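Local atomic coordinates of ecto-NAD+ glycohydrolase (CD38 molecule) (Bos taurus, PDB entry 3GC6), a protein that belongs to the ADP-ribosyl cyclase family, being the bovine form of the cell-surface glycoprotein CD38, with a disulfide-rich fold that includes a parallel beta-sheet. Residues 64-68 / 151-155. The protein carries 1 engineered substitution. Sequence-based numbering, arbitrary orientation.
Sequences TKEDY and EVLSE
K65 and V152 bring the two backbones together, their CA atoms 5.7 Å apart, where a short 3-10 turn, 65-68, meets the side of helix 145-159 in the ADP-ribosyl cyclase fold. The turn leads into helix 69-74. T64 and D67 bond reciprocally across its start, in the manner of a capping box: T64 N donates to D67 OD2 at 3.1 Å, approaching about 51° out of the carboxylate plane, while the return bond from D67 N to T64 OG1 is weak. D67 OD2 is also bonded to the hydroxyl of Y145, at the start of the long helix.

V152 faces both K65 and Y68. Its CG1, between backbone N and carbonyl carbon (chi1 61°), lies 4.0 Å from Y68 CB and close to ring atom CD2, whereas CG2 and CB lie against the first methylenes of K65. The Y68 ring packs edge-to-face with F149, and the hydroxyl of this buried residue is hydrogen-bonded to Y145 O and W120 NE1.

Beyond its first methylenes, the lysine chain passes between the carboxylates of E151 and E155, one helical turn apart. E151 OE2 touches K65 CG at 3.2 Å; E151 OE2 stays 4.7 Å from K65 NZ, too far to bond but near enough perhaps to favour the ammonium electrostatically. A bend at chi3 (-73°) turns the lysine end to E155, whose side chain it crosses at about a right angle. The resulting salt bridge is bidentate: K65 NZ lies 3.0 Å from both E155 OE1 and E155 OE2, each oxygen accepting through its syn lone pair.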
loop_
_atom_site.group_PDB
_atom_site.type_symbol
_atom_site.label_atom_id
_atom_site.label_comp_id
_atom_site.label_asym_id
_atom_site.label_seq_id
_atom_site.Cartn_x
_atom_site.Cartn_y
_atom_site.Cartn_z
ATOM N N THR A 64 5.959 21.071 -19.528
ATOM C CA THR A 64 6.326 20.080 -20.552
ATOM C C THR A 64 6.048 18.643 -20.067
ATOM O O THR A 64 5.963 18.388 -18.876
ATOM C CB THR A 64 7.821 20.184 -20.915
ATOM O OG1 THR A 64 8.576 19.846 -19.749
ATOM C CG2 THR A 64 8.196 21.615 -21.381
ATOM N N LYS A 65 5.893 17.702 -21.007
ATOM C CA LYS A 65 5.719 16.295 -20.648
ATOM C C LYS A 65 6.821 15.811 -19.703
ATOM O O LYS A 65 6.553 15.068 -18.748
ATOM C CB LYS A 65 5.712 15.452 -21.936
ATOM C CG LYS A 65 4.526 15.813 -22.817
ATOM C CD LYS A 65 4.231 14.725 -23.815
ATOM C CE LYS A 65 5.262 14.684 -24.894
ATOM N NZ LYS A 65 4.686 14.092 -26.157
ATOM N N GLU A 66 8.046 16.266 -19.963
ATOM C CA GLU A 66 9.215 15.812 -19.201
ATOM C C GLU A 66 9.122 16.214 -17.719
ATOM O O GLU A 66 9.697 15.555 -16.854
ATOM C CB GLU A 66 10.517 16.354 -19.818
ATOM C CG GLU A 66 10.822 15.839 -21.240
ATOM C CD GLU A 66 9.889 16.373 -22.323
ATOM O OE1 GLU A 66 9.494 17.567 -22.281
ATOM O OE2 GLU A 66 9.548 15.575 -23.236
ATOM N N ASP A 67 8.422 17.310 -17.421
ATOM C CA ASP A 67 8.204 17.693 -16.024
ATOM C C ASP A 67 7.535 16.575 -15.196
ATOM O O ASP A 67 7.654 16.535 -13.968
ATOM C CB ASP A 67 7.359 18.965 -15.922
ATOM C CG ASP A 67 8.118 20.214 -16.391
ATOM O OD1 ASP A 67 9.356 20.224 -16.288
ATOM O OD2 ASP A 67 7.459 21.158 -16.843
ATOM N N TYR A 68 6.813 15.675 -15.874
ATOM C CA TYR A 68 6.063 14.628 -15.161
ATOM C C TYR A 68 6.748 13.251 -15.234
ATOM O O TYR A 68 6.241 12.258 -14.688
ATOM C CB TYR A 68 4.653 14.532 -15.730
ATOM C CG TYR A 68 3.728 15.643 -15.273
ATOM C CD1 TYR A 68 3.325 15.731 -13.925
ATOM C CD2 TYR A 68 3.240 16.598 -16.185
ATOM C CE1 TYR A 68 2.457 16.734 -13.492
ATOM C CE2 TYR A 68 2.364 17.611 -15.747
ATOM C CZ TYR A 68 1.976 17.669 -14.418
ATOM O OH TYR A 68 1.091 18.643 -14.000
ATOM N N GLU A 151 -2.304 14.842 -20.864
ATOM C CA GLU A 151 -1.737 14.487 -22.169
ATOM C C GLU A 151 -0.667 13.412 -21.974
ATOM O O GLU A 151 -0.688 12.375 -22.667
ATOM C CB GLU A 151 -1.202 15.763 -22.853
ATOM C CG GLU A 151 -0.117 15.661 -23.885
ATOM C CD GLU A 151 0.564 17.043 -24.034
ATOM O OE1 GLU A 151 -0.173 18.051 -24.165
ATOM O OE2 GLU A 151 1.802 17.145 -23.958
ATOM N N VAL A 152 0.286 13.615 -21.060
ATOM C CA VAL A 152 1.361 12.650 -20.950
ATOM C C VAL A 152 0.857 11.355 -20.300
ATOM O O VAL A 152 1.283 10.255 -20.677
ATOM C CB VAL A 152 2.609 13.223 -20.229
ATOM C CG1 VAL A 152 2.279 13.636 -18.845
ATOM C CG2 VAL A 152 3.763 12.188 -20.275
ATOM N N LEU A 153 -0.048 11.476 -19.335
ATOM C CA LEU A 153 -0.614 10.249 -18.762
ATOM C C LEU A 153 -1.320 9.453 -19.849
ATOM O O LEU A 153 -1.212 8.218 -19.897
ATOM C CB LEU A 153 -1.587 10.529 -17.609
ATOM C CG LEU A 153 -1.742 9.378 -16.605
ATOM C CD1 LEU A 153 -0.444 9.150 -15.789
ATOM C CD2 LEU A 153 -2.944 9.641 -15.710
ATOM N N SER A 154 -2.059 10.160 -20.688
ATOM C CA SER A 154 -2.800 9.504 -21.806
ATOM C C SER A 154 -1.860 8.783 -22.757
ATOM O O SER A 154 -2.134 7.661 -23.215
ATOM C CB SER A 154 -3.581 10.550 -22.612
ATOM O OG SER A 154 -4.704 10.996 -21.895
ATOM N N GLU A 155 -0.761 9.442 -23.112
ATOM C CA GLU A 155 0.252 8.818 -24.006
ATOM C C GLU A 155 0.800 7.549 -23.423
ATOM O O GLU A 155 0.895 6.525 -24.112
ATOM C CB GLU A 155 1.417 9.786 -24.264
ATOM C CG GLU A 155 1.007 10.995 -25.068
ATOM C CD GLU A 155 2.185 11.896 -25.432
ATOM O OE1 GLU A 155 3.232 11.817 -24.767
ATOM O OE2 GLU A 155 2.043 12.710 -26.371
#